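Local structure of minor capsid protein VP1 (Human bocavirus 3, 5US7) at residues V354-T359 and D406-T411; N508-V513 and I520-W525. The protein self-assembles as 60 copies into the T=1 icosahedral shell of the virus, while an N-terminal extension of its longest form carries a phospholipase A2-like region. All coordinates share one frame; numbering follows the deposited sequence.

Contact 1 (V354-T359 and D406-T411)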
loop_
_atom_site.group_PDB
_atom_site.type_symbol
_atom_site.label_atom_id
_atom_site.label_comp_id
_atom_site.label_asym_id
_atom_site.label_seq_id
_atom_site.Cartn_x
_atom_site.Cartn_y
_atom_site.Cartn_z
ATOM N N VAL A 354 100.746 -45.801 -34.847
ATOM C CA VAL A 354 100.108 -44.843 -35.742
ATOM C C VAL A 354 101.112 -43.752 -36.083
ATOM O O VAL A 354 101.798 -43.229 -35.199
ATOM C CB VAL A 354 98.843 -44.255 -35.102
ATOM C CG1 VAL A 354 98.267 -43.174 -35.978
ATOM C CG2 VAL A 354 97.821 -45.337 -34.879
ATOM N N GLN A 355 101.215 -43.418 -37.364
ATOM C CA GLN A 355 102.249 -42.511 -37.839
ATOM C C GLN A 355 101.693 -41.693 -38.993
ATOM O O GLN A 355 101.060 -42.256 -39.885
ATOM C CB GLN A 355 103.464 -43.324 -38.277
ATOM C CG GLN A 355 104.690 -42.548 -38.612
ATOM C CD GLN A 355 105.844 -43.472 -38.881
ATOM O OE1 GLN A 355 105.714 -44.685 -38.753
ATOM N NE2 GLN A 355 106.984 -42.910 -39.246
ATOM N N TRP A 356 101.930 -40.385 -38.996
ATOM C CA TRP A 356 101.405 -39.544 -40.064
ATOM C C TRP A 356 102.400 -38.434 -40.357
ATOM O O TRP A 356 103.313 -38.175 -39.576
ATOM C CB TRP A 356 100.038 -38.975 -39.702
ATOM C CG TRP A 356 100.059 -38.053 -38.550
ATOM C CD1 TRP A 356 100.134 -36.701 -38.595
ATOM C CD2 TRP A 356 100.016 -38.406 -37.169
ATOM N NE1 TRP A 356 100.130 -36.184 -37.330
ATOM C CE2 TRP A 356 100.060 -37.215 -36.435
ATOM C CE3 TRP A 356 99.942 -39.617 -36.482
ATOM C CZ2 TRP A 356 100.033 -37.195 -35.051
ATOM C CZ3 TRP A 356 99.916 -39.597 -35.114
ATOM C CH2 TRP A 356 99.962 -38.396 -34.410
ATOM N N TYR A 357 102.227 -37.782 -41.509
ATOM C CA TYR A 357 103.212 -36.815 -41.973
ATOM C C TYR A 357 102.936 -35.362 -41.625
ATOM O O TYR A 357 103.810 -34.526 -41.870
ATOM C CB TYR A 357 103.408 -36.922 -43.479
ATOM C CG TYR A 357 104.269 -38.081 -43.831
ATOM C CD1 TYR A 357 105.635 -37.995 -43.681
ATOM C CD2 TYR A 357 103.737 -39.249 -44.318
ATOM C CE1 TYR A 357 106.442 -39.039 -43.980
ATOM C CE2 TYR A 357 104.545 -40.301 -44.635
ATOM C CZ TYR A 357 105.898 -40.189 -44.468
ATOM O OH TYR A 357 106.723 -41.238 -44.780
ATOM N N GLN A 358 101.757 -35.019 -41.118
ATOM C CA GLN A 358 101.541 -33.677 -40.582
ATOM C C GLN A 358 101.574 -32.595 -41.662
ATOM O O GLN A 358 101.091 -31.482 -41.443
ATOM C CB GLN A 358 102.593 -33.382 -39.504
ATOM C CG GLN A 358 102.459 -32.058 -38.801
ATOM C CD GLN A 358 101.191 -31.972 -38.003
ATOM O OE1 GLN A 358 100.215 -31.367 -38.434
ATOM N NE2 GLN A 358 101.190 -32.589 -36.833
ATOM N N THR A 359 102.093 -32.915 -42.840
ATOM C CA THR A 359 102.195 -31.977 -43.945
ATOM C C THR A 359 101.887 -32.700 -45.243
ATOM O O THR A 359 102.270 -33.862 -45.417
ATOM C CB THR A 359 103.593 -31.350 -44.051
ATOM O OG1 THR A 359 104.575 -32.388 -44.164
ATOM C CG2 THR A 359 103.896 -30.490 -42.845
ATOM N N ASP A 406 91.748 -48.445 -22.336
ATOM C CA ASP A 406 91.182 -47.172 -22.734
ATOM C C ASP A 406 91.567 -46.891 -24.175
ATOM O O ASP A 406 92.547 -47.426 -24.695
ATOM C CB ASP A 406 91.634 -46.038 -21.823
ATOM C CG ASP A 406 93.118 -45.884 -21.802
ATOM O OD1 ASP A 406 93.797 -46.757 -22.374
ATOM O OD2 ASP A 406 93.612 -44.903 -21.209
ATOM N N ARG A 407 90.774 -46.044 -24.814
ATOM C CA ARG A 407 90.921 -45.821 -26.236
ATOM C C ARG A 407 92.225 -45.096 -26.526
ATOM O O ARG A 407 92.846 -44.506 -25.641
ATOM C CB ARG A 407 89.734 -45.032 -26.767
ATOM C CG ARG A 407 88.419 -45.671 -26.419
ATOM C CD ARG A 407 87.274 -44.935 -27.047
ATOM N NE ARG A 407 87.279 -45.133 -28.487
ATOM C CZ ARG A 407 87.549 -44.189 -29.375
ATOM N NH1 ARG A 407 87.831 -42.959 -28.976
ATOM N NH2 ARG A 407 87.529 -44.477 -30.661
ATOM N N TYR A 408 92.651 -45.176 -27.778
ATOM C CA TYR A 408 93.895 -44.555 -28.200
ATOM C C TYR A 408 93.923 -43.089 -27.779
ATOM O O TYR A 408 92.944 -42.369 -28.011
ATOM C CB TYR A 408 94.038 -44.664 -29.714
ATOM C CG TYR A 408 95.263 -43.989 -30.253
ATOM C CD1 TYR A 408 96.495 -44.603 -30.178
ATOM C CD2 TYR A 408 95.189 -42.740 -30.835
ATOM C CE1 TYR A 408 97.614 -43.998 -30.666
ATOM C CE2 TYR A 408 96.306 -42.125 -31.325
ATOM C CZ TYR A 408 97.519 -42.758 -31.237
ATOM O OH TYR A 408 98.647 -42.148 -31.729
ATOM N N PRO A 409 94.999 -42.617 -27.150
ATOM C CA PRO A 409 95.041 -41.212 -26.735
ATOM C C PRO A 409 94.993 -40.297 -27.943
ATOM O O PRO A 409 95.841 -40.364 -28.831
ATOM C CB PRO A 409 96.377 -41.108 -26.000
ATOM C CG PRO A 409 97.204 -42.166 -26.602
ATOM C CD PRO A 409 96.272 -43.299 -26.880
ATOM N N VAL A 410 94.026 -39.392 -27.940
ATOM C CA VAL A 410 93.760 -38.560 -29.100
ATOM C C VAL A 410 94.841 -37.495 -29.121
ATOM O O VAL A 410 95.628 -37.388 -28.181
ATOM C CB VAL A 410 92.332 -37.984 -29.013
ATOM C CG1 VAL A 410 91.991 -37.098 -30.158
ATOM C CG2 VAL A 410 91.339 -39.106 -28.964
ATOM N N THR A 411 94.896 -36.702 -30.180
ATOM C CA THR A 411 95.777 -35.555 -30.239
ATOM C C THR A 411 95.068 -34.498 -31.067
ATOM O O THR A 411 93.973 -34.723 -31.584
ATOM C CB THR A 411 97.144 -35.937 -30.812
ATOM O OG1 THR A 411 98.067 -34.870 -30.606
ATOM C CG2 THR A 411 97.049 -36.199 -32.286
#
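With CG of Tyr408 swung anti to its backbone N (chi1 177°), the phenol reaches across to Val354 and Trp356, while Trp356 sends its indole the other way from a chi1 of 65°, which lodges CG between its own N and carbonyl carbon. The setting illustrates how parvovirus capsid proteins are built: the segments 354-359 and 406-411, neither of them helix or strand, both belong to the very long GH loop that joins strand 236-248 to strand 445-449 of the jelly roll. Within this loop four buried side chains, Val354, Trp356, Tyr408 and Thr411, pack together.

The tip of Tyr408 does most of the touching. Its OH lies 4.0 Å from CB of Val354, and the ring carbon behind it, Tyr408 CZ, is 4.4 Å from the same CB. The hydroxyl also comes up to the edge of the indole, near its plane, with OH 4.4 Å from Trp356 CZ3. The two rings are turned roughly perpendicular, yet they meet only through this oxygen and do not stack. Behind, Pro409 CD covers one face of the phenol near its rim, 3.5 Å above the plane. The polar need of the buried hydroxyl is met by a hydrogen bond with Ser371 OG, which probably helps to fix the position of the phenol.

Around the indole, Trp173 meets the ring with planes at about 40°, and Arg267 of a second subunit packs against Trp356, so the cluster lies close to a subunit interface. Thr411 approaches from the opposite direction to Trp356 and divides its branches by chemistry: OG1 is hydrogen-bonded to Cys528 O, whereas the methyl CG2 rests 4.2 Å from Trp356 CZ2.

Contact 2 (N508-V513 and I520-W525); sequences NPTYHV and IQPTTW
Ile520 leans over segment 508-513, whose middle is a turn, and its side chain can be traced outward across a series of oxygens, most of them backbone carbonyls. CB, set close over the carbonyl of Thr510, starts the path, although the spacing there is too tight in the model to be relied on. Of the two branches, CG2 stays with Thr510 O and has Pro509 O at 3.7 Å. CG1 is equally far, 4.0 Å, from Pro509 O and Val513 O. At the tip, CD1 points in among the Asn508 amide, Pro509 O and Val513 O, where the spacing is uncertain.

The surface beneath is a type I beta turn from Pro509 to His512, closed by a weak backbone bond from His512 N to Pro509 O. Farther along, Pro522 takes over from Ile520. The methyl of Thr510, anti to the backbone N, sits 3.6 Å from Pro522 CA, while Thr510 OG1 receives a hydrogen bond from Gly500 N. Tyr511 runs at about a right angle to the proline, with its CE1 4.0 Å from Pro522 CD and its OH 3.8 Å from Pro522 CG.

Neighbouring subunits cover the turn: Arg489 of one packs on Pro509, Tyr511 and His512, so this buried C-terminal loop is also interface. The carbonyls of Thr510 and Ile520, two acceptors without a bond between them, come too near each other in the model to be relied on. In chemical terms, the segments meet through van der Waals contact of aliphatic groups with carbonyls and an aromatic ring, which has little directionality; the Thr510 hydroxyl and His512 imidazole are bonded outside them, to Gly500 of the same chain and Pro218 of another neighbouring subunit.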
loop_
_atom_site.group_PDB
_atom_site.type_symbol
_atom_site.label_atom_id
_atom_site.label_comp_id
_atom_site.label_asym_id
_atom_site.label_seq_id
_atom_site.Cartn_x
_atom_site.Cartn_y
_atom_site.Cartn_z
ATOM N N ASN A 508 111.936 -18.567 -34.707
ATOM C CA ASN A 508 110.684 -18.532 -33.965
ATOM C C ASN A 508 110.071 -19.922 -33.748
ATOM O O ASN A 508 110.427 -20.884 -34.428
ATOM C CB ASN A 508 109.723 -17.601 -34.694
ATOM C CG ASN A 508 109.491 -18.006 -36.111
ATOM O OD1 ASN A 508 110.170 -18.881 -36.641
ATOM N ND2 ASN A 508 108.548 -17.342 -36.757
ATOM N N PRO A 509 109.111 -20.043 -32.788
ATOM C CA PRO A 509 108.743 -21.356 -32.242
ATOM C C PRO A 509 107.757 -22.180 -33.048
ATOM O O PRO A 509 107.448 -21.880 -34.199
ATOM C CB PRO A 509 108.132 -20.996 -30.887
ATOM C CG PRO A 509 107.539 -19.702 -31.108
ATOM C CD PRO A 509 108.449 -18.967 -32.031
ATOM N N THR A 510 107.253 -23.232 -32.400
ATOM C CA THR A 510 106.608 -24.342 -33.092
ATOM C C THR A 510 105.367 -23.913 -33.856
ATOM O O THR A 510 105.272 -24.124 -35.061
ATOM C CB THR A 510 106.259 -25.443 -32.098
ATOM O OG1 THR A 510 107.466 -26.006 -31.571
ATOM C CG2 THR A 510 105.454 -26.519 -32.770
ATOM N N TYR A 511 104.385 -23.346 -33.185
ATOM C CA TYR A 511 103.129 -23.089 -33.873
ATOM C C TYR A 511 103.064 -21.724 -34.534
ATOM O O TYR A 511 101.979 -21.310 -34.939
ATOM C CB TYR A 511 101.944 -23.269 -32.933
ATOM C CG TYR A 511 101.654 -24.711 -32.619
ATOM C CD1 TYR A 511 100.884 -25.476 -33.472
ATOM C CD2 TYR A 511 102.139 -25.306 -31.473
ATOM C CE1 TYR A 511 100.613 -26.781 -33.201
ATOM C CE2 TYR A 511 101.868 -26.617 -31.193
ATOM C CZ TYR A 511 101.103 -27.349 -32.061
ATOM O OH TYR A 511 100.827 -28.663 -31.788
ATOM N N HIS A 512 104.173 -20.996 -34.628
ATOM C CA HIS A 512 104.006 -19.580 -34.899
ATOM C C HIS A 512 103.808 -19.258 -36.378
ATOM O O HIS A 512 102.669 -19.280 -36.838
ATOM C CB HIS A 512 105.218 -18.831 -34.364
ATOM C CG HIS A 512 104.953 -17.390 -34.102
ATOM N ND1 HIS A 512 104.915 -16.444 -35.098
ATOM C CD2 HIS A 512 104.695 -16.737 -32.948
ATOM C CE1 HIS A 512 104.650 -15.265 -34.567
ATOM N NE2 HIS A 512 104.511 -15.415 -33.264
ATOM N N VAL A 513 104.894 -19.086 -37.141
ATOM C CA VAL A 513 104.913 -18.643 -38.545
ATOM C C VAL A 513 106.374 -18.488 -38.957
ATOM O O VAL A 513 107.237 -18.264 -38.108
ATOM C CB VAL A 513 104.121 -17.329 -38.760
ATOM C CG1 VAL A 513 104.616 -16.559 -39.939
ATOM C CG2 VAL A 513 102.692 -17.618 -39.109
ATOM N N ILE A 520 104.821 -23.214 -38.912
ATOM C CA ILE A 520 105.828 -24.146 -38.434
ATOM C C ILE A 520 105.126 -25.347 -37.819
ATOM O O ILE A 520 104.185 -25.202 -37.031
ATOM C CB ILE A 520 106.762 -23.438 -37.448
ATOM C CG1 ILE A 520 107.437 -22.268 -38.145
ATOM C CG2 ILE A 520 107.803 -24.392 -36.909
ATOM C CD1 ILE A 520 108.076 -21.310 -37.215
ATOM N N GLN A 521 105.508 -26.492 -38.222
ATOM C CA GLN A 521 104.722 -27.617 -37.750
ATOM C C GLN A 521 105.313 -28.206 -36.477
ATOM O O GLN A 521 106.519 -28.109 -36.244
ATOM C CB GLN A 521 104.653 -28.695 -38.819
ATOM C CG GLN A 521 103.930 -28.269 -40.068
ATOM C CD GLN A 521 102.505 -27.863 -39.803
ATOM O OE1 GLN A 521 101.824 -28.447 -38.968
ATOM N NE2 GLN A 521 102.037 -26.865 -40.530
ATOM N N PRO A 522 104.482 -28.818 -35.637
ATOM C CA PRO A 522 105.018 -29.613 -34.528
ATOM C C PRO A 522 105.809 -30.794 -35.060
ATOM O O PRO A 522 105.333 -31.538 -35.917
ATOM C CB PRO A 522 103.764 -30.060 -33.776
ATOM C CG PRO A 522 102.692 -30.002 -34.788
ATOM C CD PRO A 522 103.015 -28.833 -35.653
ATOM N N THR A 523 107.026 -30.961 -34.551
ATOM C CA THR A 523 107.905 -31.979 -35.115
ATOM C C THR A 523 107.586 -33.368 -34.587
ATOM O O THR A 523 107.598 -34.338 -35.349
ATOM C CB THR A 523 109.363 -31.638 -34.832
ATOM O OG1 THR A 523 109.567 -31.554 -33.419
ATOM C CG2 THR A 523 109.724 -30.318 -35.471
ATOM N N THR A 524 107.313 -33.494 -33.294
ATOM C CA THR A 524 107.165 -34.804 -32.685
ATOM C C THR A 524 106.016 -34.763 -31.689
ATOM O O THR A 524 105.240 -33.811 -31.637
ATOM C CB THR A 524 108.457 -35.240 -31.984
ATOM O OG1 THR A 524 108.797 -34.278 -30.978
ATOM C CG2 THR A 524 109.613 -35.380 -32.970
ATOM N N TRP A 525 105.890 -35.849 -30.944
ATOM C CA TRP A 525 105.212 -35.900 -29.662
ATOM C C TRP A 525 106.165 -35.279 -28.637
ATOM O O TRP A 525 107.373 -35.267 -28.868
ATOM C CB TRP A 525 104.899 -37.353 -29.333
ATOM C CG TRP A 525 103.848 -37.914 -30.191
ATOM C CD1 TRP A 525 103.942 -38.154 -31.516
ATOM C CD2 TRP A 525 102.602 -38.470 -29.769
ATOM N NE1 TRP A 525 102.790 -38.725 -31.977
ATOM C CE2 TRP A 525 101.955 -38.943 -30.916
ATOM C CE3 TRP A 525 101.958 -38.586 -28.540
ATOM C CZ2 TRP A 525 100.700 -39.519 -30.875
ATOM C CZ3 TRP A 525 100.713 -39.157 -28.506
ATOM C CH2 TRP A 525 100.092 -39.612 -29.661
#

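In the fold
From the N terminus the chain first lays down most of the jelly-roll strands, up to 236-248, and then enters the GH loop. Contact 1 closes a 46-residue excursion within that loop, which includes the short strands 381-382, 396-397 and 404-405. The chain next returns to the barrel through 445-449 and 466-482, and contact 2 then closes a mere six residues in the C-terminal tail. The two closures follow in series and do not cross. Their centres are about 17 Å apart, yet they touch: Trp525 CZ2 lies 3.4 Å from Tyr408 OH, and Gln521 CG lies 3.6 Å from Thr359 CG2, joining tail to GH loop.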